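Side-chain contacts in uncharacterized protein (Yersinia pestis, PDB 4RGI), which is of unknown function but folds as a small KTSC domain, an alpha-beta sandwich of one antiparallel sheet and two helices: residues S12-I17 / Q47-A52; G40-A45 / G65-R70; M25-I28 / G34-Q37; I28-R31 / Q37-G40; Q7-S10 / S16-Y19. All coordinates share one frame; numbering follows the deposited sequence.

The five contacts all involve one antiparallel sheet, whose strands follow one another across it in chain order. Contact 5 pairs strand 7-8 with strand 14-20, and contact 1, about 6 Å away between centres and sharing Ser16 and Ile17 with it, packs strand 14-20 against helix 43-51. Contacts 3 and 4 both lie in the hairpin of strands 25-30 and 34-39, their centres about 2 Å apart, sharing Ile28 and Gln37. Contact 2 starts at Gly40, where contact 4 ends, and lies about 14 Å from contact 1, across the chain's centre. Contacts 3, 4 and 5 lie within the hairpins that build the sheet, while contacts 1 and 2 tie it to the helical layer.

Contact 1. Residues S12-I17 / Q47-A52; sequences SRILSI and QNFMSA. With SO4 (sulfate ion), chain B.
Ile17 sets its CD1 methyl over the centre of the Phe49 ring, 3.6 Å from the centroid and 13° off the normal, a CH-pi contact. Ile14 meets the same ring differently: its CD1 lies at the edge, near the ring plane, 3.9 Å from Phe49 CZ. Phe49 CG stands anti to the backbone N (chi1 -159°), which turns the ring from helix 43-51 toward strand 14-20. Beside it selenomethionine Met50, bent at chi2 and chi3, brings SE to 3.8 Å from Ile17 CG2. This buried part is tight; Ile28 and Phe58 also touch Phe49. The other end is polar and more exposed. There Ser12 grips a sulfate, probably from the crystallisation liquor, through N to O2 (2.8 Å, nearly straight) and OG to O1 (2.7 Å), while Ser11, Ser54 and Gly56 add further bonds. No hydrogen bond joins strand and helix directly, so their union rests on apolar contact, whereas the loop around Ser12 and the start of helix 55-63 offer donors suited to an anion.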
loop_
_atom_site.group_PDB
_atom_site.type_symbol
_atom_site.label_atom_id
_atom_site.label_comp_id
_atom_site.label_asym_id
_atom_site.label_seq_id
_atom_site.Cartn_x
_atom_site.Cartn_y
_atom_site.Cartn_z
ATOM N N SER A 12 5.745 -3.970 11.317
ATOM C CA SER A 12 5.555 -3.212 12.542
ATOM C C SER A 12 4.652 -2.001 12.298
ATOM O O SER A 12 4.141 -1.398 13.238
ATOM C CB SER A 12 6.901 -2.771 13.118
ATOM O OG SER A 12 7.547 -1.815 12.298
ATOM N N ARG A 13 4.442 -1.649 11.035
ATOM C CA ARG A 13 3.682 -0.440 10.735
ATOM C C ARG A 13 2.449 -0.682 9.885
ATOM O O ARG A 13 1.510 0.115 9.900
ATOM C CB ARG A 13 4.586 0.567 10.042
ATOM C CG ARG A 13 5.734 1.015 10.924
ATOM C CD ARG A 13 6.822 1.598 10.111
ATOM N NE ARG A 13 6.378 2.791 9.391
ATOM C CZ ARG A 13 7.137 3.422 8.506
ATOM N NH1 ARG A 13 8.348 2.955 8.246
ATOM N NH2 ARG A 13 6.687 4.503 7.871
ATOM N N ILE A 14 2.454 -1.778 9.136
ATOM C CA ILE A 14 1.401 -2.031 8.162
ATOM C C ILE A 14 0.697 -3.346 8.451
ATOM O O ILE A 14 1.341 -4.359 8.721
ATOM C CB ILE A 14 1.986 -2.022 6.731
ATOM C CG1 ILE A 14 2.512 -0.614 6.416
ATOM C CG2 ILE A 14 0.933 -2.469 5.700
ATOM C CD1 ILE A 14 3.420 -0.504 5.180
ATOM N N LEU A 15 -0.631 -3.330 8.410
ATOM C CA LEU A 15 -1.418 -4.533 8.681
ATOM C C LEU A 15 -1.816 -5.312 7.426
ATOM O O LEU A 15 -1.798 -6.544 7.420
ATOM C CB LEU A 15 -2.678 -4.166 9.467
ATOM C CG LEU A 15 -2.480 -3.657 10.894
ATOM C CD1 LEU A 15 -3.799 -3.163 11.439
ATOM C CD2 LEU A 15 -1.933 -4.768 11.780
ATOM N N SER A 16 -2.179 -4.601 6.360
ATOM C CA SER A 16 -2.613 -5.252 5.130
ATOM C C SER A 16 -2.476 -4.317 3.926
ATOM O O SER A 16 -2.461 -3.103 4.074
ATOM C CB SER A 16 -4.071 -5.737 5.228
ATOM O OG SER A 16 -4.971 -4.653 5.423
ATOM N N ILE A 17 -2.377 -4.917 2.745
ATOM C CA ILE A 17 -2.126 -4.193 1.502
ATOM C C ILE A 17 -2.986 -4.779 0.422
ATOM O O ILE A 17 -3.001 -5.997 0.254
ATOM C CB ILE A 17 -0.654 -4.286 1.059
ATOM C CG1 ILE A 17 0.276 -3.684 2.106
ATOM C CG2 ILE A 17 -0.436 -3.567 -0.282
ATOM C CD1 ILE A 17 1.747 -3.973 1.832
ATOM N N GLN A 47 3.861 -5.253 -6.848
ATOM C CA GLN A 47 4.576 -6.519 -6.762
ATOM C C GLN A 47 5.847 -6.378 -5.927
ATOM O O GLN A 47 6.103 -7.192 -5.054
ATOM C CB GLN A 47 4.915 -7.041 -8.159
ATOM C CG GLN A 47 3.722 -7.523 -8.955
ATOM C CD GLN A 47 4.139 -7.909 -10.349
ATOM O OE1 GLN A 47 5.221 -7.535 -10.802
ATOM N NE2 GLN A 47 3.300 -8.674 -11.035
ATOM N N ASN A 48 6.632 -5.336 -6.179
ATOM C CA ASN A 48 7.838 -5.096 -5.387
ATOM C C ASN A 48 7.554 -4.820 -3.905
ATOM O O ASN A 48 8.345 -5.181 -3.040
ATOM C CB ASN A 48 8.635 -3.926 -5.957
ATOM C CG ASN A 48 9.285 -4.257 -7.281
ATOM O OD1 ASN A 48 9.403 -5.428 -7.667
ATOM N ND2 ASN A 48 9.718 -3.220 -7.989
ATOM N N PHE A 49 6.445 -4.152 -3.634
ATOM C CA PHE A 49 5.977 -3.898 -2.273
ATOM C C PHE A 49 5.760 -5.217 -1.559
ATOM O O PHE A 49 6.213 -5.411 -0.435
ATOM C CB PHE A 49 4.668 -3.108 -2.310
ATOM C CG PHE A 49 4.321 -2.355 -1.027
ATOM C CD1 PHE A 49 5.122 -2.396 0.103
ATOM C CD2 PHE A 49 3.169 -1.588 -0.986
ATOM C CE1 PHE A 49 4.772 -1.676 1.255
ATOM C CE2 PHE A 49 2.802 -0.864 0.159
ATOM C CZ PHE A 49 3.608 -0.921 1.291
HETATM N N MSE A 50 5.076 -6.136 -2.227
HETATM C CA MSE A 50 4.726 -7.409 -1.599
HETATM C C MSE A 50 5.957 -8.284 -1.382
HETATM O O MSE A 50 5.991 -9.090 -0.451
HETATM C CB MSE A 50 3.685 -8.158 -2.433
HETATM C CG MSE A 50 2.344 -7.439 -2.537
HETATM SE SE MSE A 50 1.613 -6.765 -0.828
HETATM C CE MSE A 50 1.099 -8.434 0.022
ATOM N N SER A 51 6.973 -8.108 -2.222
ATOM C CA SER A 51 8.199 -8.896 -2.098
ATOM C C SER A 51 9.252 -8.287 -1.200
ATOM O O SER A 51 10.257 -8.929 -0.918
ATOM C CB SER A 51 8.816 -9.122 -3.476
ATOM O OG SER A 51 7.903 -9.804 -4.301
ATOM N N ALA A 52 9.048 -7.052 -0.765
ATOM C CA ALA A 52 10.063 -6.357 0.021
ATOM C C ALA A 52 10.355 -7.077 1.330
ATOM O O ALA A 52 9.448 -7.617 1.967
ATOM C CB ALA A 52 9.623 -4.926 0.319
HETATM S S SO4 B . 8.577 -3.175 9.171
HETATM O O1 SO4 B . 8.235 -1.867 9.688
HETATM O O2 SO4 B . 8.261 -4.162 10.195
HETATM O O3 SO4 B . 7.773 -3.406 7.974
HETATM O O4 SO4 B . 10.010 -3.239 8.843
#

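Contact 2. Residues G40-A45 / G65-R70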
loop_
_atom_site.group_PDB
_atom_site.type_symbol
_atom_site.label_atom_id
_atom_site.label_comp_id
_atom_site.label_asym_id
_atom_site.label_seq_id
_atom_site.Cartn_x
_atom_site.Cartn_y
_atom_site.Cartn_z
ATOM N N GLY A 40 -2.859 5.898 -8.838
ATOM C CA GLY A 40 -1.946 5.937 -9.957
ATOM C C GLY A 40 -0.670 5.177 -9.689
ATOM O O GLY A 40 0.393 5.594 -10.103
ATOM N N VAL A 41 -0.798 4.049 -9.002
ATOM C CA VAL A 41 0.329 3.194 -8.658
ATOM C C VAL A 41 0.437 2.054 -9.657
ATOM O O VAL A 41 -0.525 1.310 -9.845
ATOM C CB VAL A 41 0.156 2.632 -7.219
ATOM C CG1 VAL A 41 1.289 1.707 -6.850
ATOM C CG2 VAL A 41 0.070 3.779 -6.235
ATOM N N PRO A 42 1.608 1.908 -10.301
ATOM C CA PRO A 42 1.797 0.855 -11.294
ATOM C C PRO A 42 1.860 -0.527 -10.666
ATOM O O PRO A 42 2.281 -0.680 -9.526
ATOM C CB PRO A 42 3.135 1.217 -11.942
ATOM C CG PRO A 42 3.851 1.985 -10.923
ATOM C CD PRO A 42 2.803 2.754 -10.169
ATOM N N GLU A 43 1.442 -1.534 -11.418
ATOM C CA GLU A 43 1.381 -2.882 -10.874
ATOM C C GLU A 43 2.754 -3.376 -10.419
ATOM O O GLU A 43 2.855 -4.071 -9.414
ATOM C CB GLU A 43 0.778 -3.839 -11.907
ATOM C CG GLU A 43 0.620 -5.265 -11.404
ATOM C CD GLU A 43 -0.100 -6.163 -12.394
ATOM O OE1 GLU A 43 -0.610 -5.644 -13.410
ATOM O OE2 GLU A 43 -0.156 -7.389 -12.156
ATOM N N ARG A 44 3.816 -2.998 -11.131
ATOM C CA ARG A 44 5.152 -3.417 -10.738
ATOM C C ARG A 44 5.503 -2.936 -9.334
ATOM O O ARG A 44 6.171 -3.641 -8.593
ATOM C CB ARG A 44 6.185 -2.915 -11.740
ATOM C CG ARG A 44 7.631 -3.312 -11.419
ATOM C CD ARG A 44 7.796 -4.830 -11.279
ATOM N NE ARG A 44 9.197 -5.198 -11.111
ATOM C CZ ARG A 44 9.615 -6.436 -10.840
ATOM N NH1 ARG A 44 8.745 -7.422 -10.716
ATOM N NH2 ARG A 44 10.903 -6.683 -10.705
ATOM N N ALA A 45 5.035 -1.741 -8.970
ATOM C CA ALA A 45 5.277 -1.188 -7.639
ATOM C C ALA A 45 4.631 -2.054 -6.596
ATOM O O ALA A 45 5.201 -2.297 -5.543
ATOM C CB ALA A 45 4.738 0.234 -7.534
ATOM N N GLY A 65 4.449 9.861 -0.207
ATOM C CA GLY A 65 4.649 11.161 -0.808
ATOM C C GLY A 65 4.956 11.147 -2.284
ATOM O O GLY A 65 5.223 12.192 -2.869
ATOM N N LYS A 66 4.929 9.967 -2.891
ATOM C CA LYS A 66 5.234 9.848 -4.310
ATOM C C LYS A 66 3.983 9.589 -5.146
ATOM O O LYS A 66 4.020 9.643 -6.373
ATOM C CB LYS A 66 6.267 8.746 -4.537
ATOM C CG LYS A 66 7.589 9.085 -3.850
ATOM C CD LYS A 66 8.786 8.601 -4.608
ATOM C CE LYS A 66 10.039 9.298 -4.093
ATOM N NZ LYS A 66 10.224 9.048 -2.646
ATOM N N PHE A 67 2.879 9.286 -4.474
ATOM C CA PHE A 67 1.588 9.132 -5.134
ATOM C C PHE A 67 0.530 9.858 -4.324
ATOM O O PHE A 67 0.608 9.904 -3.092
ATOM C CB PHE A 67 1.203 7.651 -5.284
ATOM C CG PHE A 67 2.207 6.847 -6.028
ATOM C CD1 PHE A 67 2.126 6.725 -7.410
ATOM C CD2 PHE A 67 3.246 6.212 -5.356
ATOM C CE1 PHE A 67 3.068 5.988 -8.100
ATOM C CE2 PHE A 67 4.182 5.485 -6.036
ATOM C CZ PHE A 67 4.098 5.370 -7.411
ATOM N N LEU A 68 -0.452 10.431 -5.008
ATOM C CA LEU A 68 -1.564 11.084 -4.323
ATOM C C LEU A 68 -2.280 10.087 -3.431
ATOM O O LEU A 68 -2.570 8.965 -3.856
ATOM C CB LEU A 68 -2.538 11.678 -5.336
ATOM C CG LEU A 68 -3.549 12.745 -4.928
ATOM C CD1 LEU A 68 -4.004 13.440 -6.188
ATOM C CD2 LEU A 68 -4.750 12.154 -4.216
ATOM N N CYS A 69 -2.588 10.502 -2.208
ATOM C CA CYS A 69 -3.301 9.600 -1.320
ATOM C C CYS A 69 -4.476 10.239 -0.622
ATOM O O CYS A 69 -4.569 11.467 -0.491
ATOM C CB CYS A 69 -2.351 8.999 -0.291
ATOM S SG CYS A 69 -1.910 10.052 1.069
ATOM N N ARG A 70 -5.408 9.392 -0.220
ATOM C CA ARG A 70 -6.553 9.834 0.544
ATOM C C ARG A 70 -6.863 8.814 1.630
ATOM O O ARG A 70 -6.693 7.604 1.442
ATOM C CB ARG A 70 -7.761 10.047 -0.363
ATOM C CG ARG A 70 -8.184 8.825 -1.114
ATOM C CD ARG A 70 -9.245 9.139 -2.142
ATOM N NE ARG A 70 -9.643 7.928 -2.852
ATOM C CZ ARG A 70 -10.156 7.919 -4.075
ATOM N NH1 ARG A 70 -10.333 9.063 -4.721
ATOM N NH2 ARG A 70 -10.487 6.771 -4.654
#
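Val41 lays its CG2 methyl over one face of the Phe67 ring, 3.9 Å from the centroid and 18° from the normal, in a CH-pi contact. The methyl sits toward the rim beside the CB attachment, with Phe67 CG its closest atom at 3.7 Å. The valine has CG1 anti to its own N (chi1 178°), leaving CG2 on the N side of the residue, where it meets the aromatic. Phe67 answers with a ring turned perpendicular to the CA-CB-CG bend (chi2 -90°), and the two side chains run at about a right angle.

The connection from strand 34-39 into helix 43-51 runs past this ring, and Phe67 itself belongs to the loop leading from helix 55-63 to edge strand 69-72, so the contact ties together two links between sheet and helices. Pro42, the N-cap residue of helix 43-51, places CD 3.8 Å from Phe67 CE1, obliquely to the ring. Gly40 contributes its carbonyl: O comes to 3.4 Å from Phe67 CE1, again obliquely. Positive phi at Gly40 turns the chain as it leaves the sheet. On the sheet side Val41 also touches Leu26, and its carbonyl O accepts a hydrogen bond from Tyr19 OH.

Contact 3. Residues M25-I28 / G34-Q37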
loop_
_atom_site.group_PDB
_atom_site.type_symbol
_atom_site.label_atom_id
_atom_site.label_comp_id
_atom_site.label_asym_id
_atom_site.label_seq_id
_atom_site.Cartn_x
_atom_site.Cartn_y
_atom_site.Cartn_z
HETATM N N MSE A 25 -4.904 1.396 -8.211
HETATM C CA MSE A 25 -5.047 1.925 -6.864
HETATM C C MSE A 25 -4.476 0.982 -5.825
HETATM O O MSE A 25 -4.728 -0.221 -5.883
HETATM C CB MSE A 25 -6.517 2.200 -6.589
HETATM C CG MSE A 25 -6.817 2.860 -5.259
HETATM SE SE MSE A 25 -8.643 3.495 -5.325
HETATM C CE MSE A 25 -9.565 1.783 -5.123
ATOM N N LEU A 26 -3.685 1.525 -4.898
ATOM C CA LEU A 26 -3.044 0.749 -3.854
ATOM C C LEU A 26 -3.688 1.106 -2.529
ATOM O O LEU A 26 -3.837 2.277 -2.237
ATOM C CB LEU A 26 -1.555 1.064 -3.805
ATOM C CG LEU A 26 -0.721 0.380 -2.739
ATOM C CD1 LEU A 26 -0.465 -1.074 -3.113
ATOM C CD2 LEU A 26 0.565 1.127 -2.635
ATOM N N GLU A 27 -4.076 0.113 -1.730
ATOM C CA GLU A 27 -4.707 0.410 -0.449
ATOM C C GLU A 27 -3.843 -0.137 0.673
ATOM O O GLU A 27 -3.465 -1.306 0.662
ATOM C CB GLU A 27 -6.118 -0.176 -0.391
ATOM C CG GLU A 27 -6.974 0.362 0.735
ATOM C CD GLU A 27 -8.440 -0.045 0.577
ATOM O OE1 GLU A 27 -9.175 0.618 -0.181
ATOM O OE2 GLU A 27 -8.834 -1.050 1.187
ATOM N N ILE A 28 -3.514 0.721 1.630
ATOM C CA ILE A 28 -2.632 0.329 2.718
ATOM C C ILE A 28 -3.349 0.547 4.043
ATOM O O ILE A 28 -3.789 1.650 4.324
ATOM C CB ILE A 28 -1.334 1.141 2.733
ATOM C CG1 ILE A 28 -0.628 1.058 1.375
ATOM C CG2 ILE A 28 -0.420 0.619 3.855
ATOM C CD1 ILE A 28 0.683 1.814 1.338
ATOM N N GLY A 34 -4.754 4.132 10.445
ATOM C CA GLY A 34 -5.913 3.944 9.583
ATOM C C GLY A 34 -5.608 3.464 8.180
ATOM O O GLY A 34 -4.531 2.942 7.916
ATOM N N THR A 35 -6.558 3.642 7.270
ATOM C CA THR A 35 -6.420 3.102 5.917
ATOM C C THR A 35 -6.365 4.197 4.856
ATOM O O THR A 35 -7.168 5.108 4.865
ATOM C CB THR A 35 -7.574 2.127 5.609
ATOM O OG1 THR A 35 -7.571 1.092 6.603
ATOM C CG2 THR A 35 -7.411 1.492 4.247
ATOM N N TYR A 36 -5.381 4.101 3.963
ATOM C CA TYR A 36 -5.202 5.075 2.884
ATOM C C TYR A 36 -5.217 4.419 1.520
ATOM O O TYR A 36 -4.742 3.297 1.379
ATOM C CB TYR A 36 -3.868 5.804 3.034
ATOM C CG TYR A 36 -3.825 6.809 4.149
ATOM C CD1 TYR A 36 -3.834 6.407 5.468
ATOM C CD2 TYR A 36 -3.754 8.168 3.880
ATOM C CE1 TYR A 36 -3.788 7.322 6.488
ATOM C CE2 TYR A 36 -3.728 9.094 4.901
ATOM C CZ TYR A 36 -3.738 8.667 6.195
ATOM O OH TYR A 36 -3.708 9.589 7.218
ATOM N N GLN A 37 -5.714 5.140 0.515
ATOM C CA GLN A 37 -5.593 4.738 -0.870
ATOM C C GLN A 37 -4.583 5.619 -1.576
ATOM O O GLN A 37 -4.591 6.831 -1.382
ATOM C CB GLN A 37 -6.946 4.823 -1.582
ATOM C CG GLN A 37 -7.954 3.855 -1.017
ATOM C CD GLN A 37 -9.308 4.015 -1.655
ATOM O OE1 GLN A 37 -9.632 5.084 -2.161
ATOM N NE2 GLN A 37 -10.104 2.954 -1.645
#
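Gln37 and Glu27 face each other as a non-hydrogen-bonded antiparallel pair, their side chains side by side and pointing the same way. Along Gln37, CB lies 4.1 Å from Leu26 O. CG, beside the backbone N (chi1 -65°), packs 3.6 Å from Glu27 OE1. The chain then runs extended through CD to the tip, where NE2 donates to Glu27 OE1 at 2.9 Å. That bond is nearly straight (172°), and amide and carboxylate planes lie only 19° apart. In one of the two conformers of Met25, a selenomethionine, SE comes to 3.7 Å from Gln37 OE1, a doubtful contact. Two residues before Gln37, Thr35 CG2 packs on Glu27 CG. The backbone pair Ile28 and Tyr36 is joined by two bonds, N to O in each direction, in this hairpin of strands 25-30 and 34-39. Gln37 OE1 accepts from Arg70 and Glu27 OE2 pairs with Arg6, so both ends of the amide and both carboxylate oxygens are engaged; this network would be expected to favour a charged Glu27.

Contact 4. Residues I28-R31 / Q37-G40; sequences IQFR and QYLG
Ile28 and Tyr38 meet on neighbouring antiparallel strands of one hairpin, in segments displaced along it: the nearest CA atoms, of Ile28 and Gln37, are 6.4 Å apart, and no backbone hydrogen bond joins the two segments. Contact is left to side chains on the sheet face toward the helices. Ile28 extends its longer branch to Tyr38, with Ile28 CD1 3.7 Å from Tyr38 CE2, approaching the ring obliquely. Chi2 is fully extended (-179°), carrying that methyl well out from the strand. The shorter branch is used within the same strand: Ile28 CG2 lies 3.6 Å above the plane of the Phe30 ring, toward the rim. Each branch thus meets a different ring of this pair, and CD1 also packs on Phe49 of helix 43-51.

Around them Phe59 of helix 55-63 meets Phe30 edge-to-face and touches Ile28, while Ile63 packs on Tyr38. The contact is therefore apolar and rests largely on dispersion, within a core that Phe49, Phe59 and Ile63 complete. Phe30 and Tyr38 cross at about a right angle, with Tyr38 OH near the plane of the Phe30 ring at its edge, 4.1 Å from Phe30 CZ; at that distance the pairing is weak and mostly a matter of shape.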
loop_
_atom_site.group_PDB
_atom_site.type_symbol
_atom_site.label_atom_id
_atom_site.label_comp_id
_atom_site.label_asym_id
_atom_site.label_seq_id
_atom_site.Cartn_x
_atom_site.Cartn_y
_atom_site.Cartn_z
ATOM N N ILE A 28 -3.514 0.721 1.630
ATOM C CA ILE A 28 -2.632 0.329 2.718
ATOM C C ILE A 28 -3.349 0.547 4.043
ATOM O O ILE A 28 -3.789 1.650 4.324
ATOM C CB ILE A 28 -1.334 1.141 2.733
ATOM C CG1 ILE A 28 -0.628 1.058 1.375
ATOM C CG2 ILE A 28 -0.420 0.619 3.855
ATOM C CD1 ILE A 28 0.683 1.814 1.338
ATOM N N GLN A 29 -3.475 -0.503 4.844
ATOM C CA GLN A 29 -4.006 -0.335 6.185
ATOM C C GLN A 29 -2.854 -0.286 7.196
ATOM O O GLN A 29 -2.117 -1.255 7.346
ATOM C CB GLN A 29 -4.973 -1.464 6.505
ATOM C CG GLN A 29 -5.462 -1.466 7.935
ATOM C CD GLN A 29 -6.378 -2.622 8.206
ATOM O OE1 GLN A 29 -6.217 -3.709 7.648
ATOM N NE2 GLN A 29 -7.357 -2.399 9.078
ATOM N N PHE A 30 -2.691 0.850 7.864
ATOM C CA PHE A 30 -1.616 1.038 8.838
ATOM C C PHE A 30 -2.038 0.613 10.253
ATOM O O PHE A 30 -3.216 0.630 10.585
ATOM C CB PHE A 30 -1.169 2.499 8.852
ATOM C CG PHE A 30 -0.578 2.965 7.554
ATOM C CD1 PHE A 30 -1.360 3.591 6.601
ATOM C CD2 PHE A 30 0.765 2.784 7.295
ATOM C CE1 PHE A 30 -0.802 4.018 5.409
ATOM C CE2 PHE A 30 1.318 3.199 6.115
ATOM C CZ PHE A 30 0.540 3.813 5.169
ATOM N N ARG A 31 -1.072 0.242 11.088
ATOM C CA ARG A 31 -1.389 -0.197 12.445
ATOM C C ARG A 31 -2.126 0.856 13.270
ATOM O O ARG A 31 -3.221 0.596 13.783
ATOM C CB ARG A 31 -0.118 -0.606 13.185
ATOM C CG ARG A 31 0.442 -1.923 12.722
ATOM C CD ARG A 31 1.181 -2.626 13.834
ATOM N NE ARG A 31 1.603 -3.951 13.402
ATOM C CZ ARG A 31 1.010 -5.080 13.766
ATOM N NH1 ARG A 31 -0.032 -5.053 14.587
ATOM N NH2 ARG A 31 1.469 -6.239 13.315
ATOM N N GLN A 37 -5.714 5.140 0.515
ATOM C CA GLN A 37 -5.593 4.738 -0.870
ATOM C C GLN A 37 -4.583 5.619 -1.576
ATOM O O GLN A 37 -4.591 6.831 -1.382
ATOM C CB GLN A 37 -6.946 4.823 -1.582
ATOM C CG GLN A 37 -7.954 3.855 -1.017
ATOM C CD GLN A 37 -9.308 4.015 -1.655
ATOM O OE1 GLN A 37 -9.632 5.084 -2.161
ATOM N NE2 GLN A 37 -10.104 2.954 -1.645
ATOM N N TYR A 38 -3.741 5.000 -2.403
ATOM C CA TYR A 38 -2.730 5.694 -3.192
ATOM C C TYR A 38 -3.101 5.529 -4.650
ATOM O O TYR A 38 -3.354 4.418 -5.105
ATOM C CB TYR A 38 -1.329 5.138 -2.924
ATOM C CG TYR A 38 -0.830 5.521 -1.552
ATOM C CD1 TYR A 38 -0.015 6.631 -1.386
ATOM C CD2 TYR A 38 -1.227 4.816 -0.422
ATOM C CE1 TYR A 38 0.430 7.017 -0.122
ATOM C CE2 TYR A 38 -0.791 5.195 0.850
ATOM C CZ TYR A 38 0.033 6.295 0.987
ATOM O OH TYR A 38 0.475 6.677 2.237
ATOM N N LEU A 39 -3.144 6.632 -5.380
ATOM C CA LEU A 39 -3.724 6.613 -6.713
ATOM C C LEU A 39 -2.646 6.633 -7.759
ATOM O O LEU A 39 -1.632 7.287 -7.589
ATOM C CB LEU A 39 -4.659 7.803 -6.911
ATOM C CG LEU A 39 -5.753 7.942 -5.869
ATOM C CD1 LEU A 39 -6.627 9.112 -6.237
ATOM C CD2 LEU A 39 -6.557 6.686 -5.851
ATOM N N GLY A 40 -2.859 5.898 -8.838
ATOM C CA GLY A 40 -1.946 5.937 -9.957
ATOM C C GLY A 40 -0.670 5.177 -9.689
ATOM O O GLY A 40 0.393 5.594 -10.103
#

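Contact 5. Residues Q7-S10 / S16-Y19; sequences QPVS and SIGY
Val9 and Ile17 are brought together by matching first torsions: Val9 CG1 (chi1 -61°) and Ile17 CG1 (chi1 -61°) each lie anti to their own carbonyl carbon. Val9 CG1 thereby comes to 4.2 Å from Ile17 CD1, the side chains crossing at about a right angle. The other Val9 methyl, CG2, turns toward the backbone of Ser16.

Beside them Gln7 and Ile17 form an antiparallel hydrogen-bonded pair. Gln7 N donates to Ile17 O at 2.8 Å, and Ile17 N returns a bond of 3.0 Å to Gln7 O. A water lies within bonding distance of Gln7 OE1 (2.7 Å) and Ile17 O (3.0 Å) and can bridge them, though it has more acceptors nearby than protons to give. Pro8 faces Ser16 in the next, non-hydrogen-bonded pair, with Pro8 CA 3.9 Å from Ser16 CB. Ser16 OG is engaged by Gln29 and Arg6.

This short hairpin makes strand 7-8 an outer strand of the sheet, with strand 25-30 on the far side of strand 14-20. Met50 of helix 43-51 packs on Gln7, Val9 and Ile17, and Lys55 of helix 55-63 touches Val9 and Ile17.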
loop_
_atom_site.group_PDB
_atom_site.type_symbol
_atom_site.label_atom_id
_atom_site.label_comp_id
_atom_site.label_asym_id
_atom_site.label_seq_id
_atom_site.Cartn_x
_atom_site.Cartn_y
_atom_site.Cartn_z
ATOM N N GLN A 7 -4.569 -8.010 1.436
ATOM C CA GLN A 7 -3.893 -9.193 1.952
ATOM C C GLN A 7 -3.196 -8.834 3.236
ATOM O O GLN A 7 -2.500 -7.834 3.285
ATOM C CB GLN A 7 -2.858 -9.721 0.966
ATOM C CG GLN A 7 -3.357 -9.996 -0.422
ATOM C CD GLN A 7 -2.247 -10.519 -1.316
ATOM O OE1 GLN A 7 -1.496 -9.746 -1.921
ATOM N NE2 GLN A 7 -2.127 -11.841 -1.391
ATOM N N PRO A 8 -3.360 -9.644 4.284
ATOM C CA PRO A 8 -2.602 -9.340 5.506
ATOM C C PRO A 8 -1.101 -9.496 5.292
ATOM O O PRO A 8 -0.702 -10.351 4.510
ATOM C CB PRO A 8 -3.121 -10.371 6.509
ATOM C CG PRO A 8 -4.466 -10.763 5.974
ATOM C CD PRO A 8 -4.344 -10.717 4.489
ATOM N N VAL A 9 -0.303 -8.651 5.938
ATOM C CA VAL A 9 1.161 -8.765 5.881
ATOM C C VAL A 9 1.744 -8.655 7.282
ATOM O O VAL A 9 1.063 -8.224 8.213
ATOM C CB VAL A 9 1.797 -7.666 4.986
ATOM C CG1 VAL A 9 1.313 -7.773 3.555
ATOM C CG2 VAL A 9 1.496 -6.286 5.534
ATOM N N SER A 10 3.007 -9.049 7.437
ATOM C CA SER A 10 3.683 -8.890 8.719
ATOM C C SER A 10 4.587 -7.670 8.659
ATOM O O SER A 10 5.492 -7.595 7.828
ATOM C CB SER A 10 4.489 -10.141 9.085
ATOM O OG SER A 10 5.124 -9.974 10.343
ATOM N N SER A 16 -2.179 -4.601 6.360
ATOM C CA SER A 16 -2.613 -5.252 5.130
ATOM C C SER A 16 -2.476 -4.317 3.926
ATOM O O SER A 16 -2.461 -3.103 4.074
ATOM C CB SER A 16 -4.071 -5.737 5.228
ATOM O OG SER A 16 -4.971 -4.653 5.423
ATOM N N ILE A 17 -2.377 -4.917 2.745
ATOM C CA ILE A 17 -2.126 -4.193 1.502
ATOM C C ILE A 17 -2.986 -4.779 0.422
ATOM O O ILE A 17 -3.001 -5.997 0.254
ATOM C CB ILE A 17 -0.654 -4.286 1.059
ATOM C CG1 ILE A 17 0.276 -3.684 2.106
ATOM C CG2 ILE A 17 -0.436 -3.567 -0.282
ATOM C CD1 ILE A 17 1.747 -3.973 1.832
ATOM N N GLY A 18 -3.690 -3.925 -0.321
ATOM C CA GLY A 18 -4.462 -4.387 -1.462
ATOM C C GLY A 18 -4.135 -3.597 -2.715
ATOM O O GLY A 18 -3.614 -2.494 -2.629
ATOM N N TYR A 19 -4.423 -4.170 -3.879
ATOM C CA TYR A 19 -4.166 -3.474 -5.126
ATOM C C TYR A 19 -5.265 -3.779 -6.135
ATOM O O TYR A 19 -5.684 -4.931 -6.296
ATOM C CB TYR A 19 -2.801 -3.851 -5.686
ATOM C CG TYR A 19 -2.430 -3.101 -6.946
ATOM C CD1 TYR A 19 -2.070 -1.759 -6.903
ATOM C CD2 TYR A 19 -2.448 -3.731 -8.178
ATOM C CE1 TYR A 19 -1.735 -1.063 -8.072
ATOM C CE2 TYR A 19 -2.102 -3.048 -9.347
ATOM C CZ TYR A 19 -1.765 -1.714 -9.291
ATOM O OH TYR A 19 -1.428 -1.048 -10.460
HETATM O O HOH W 1 -2.041 -7.135 -2.298
#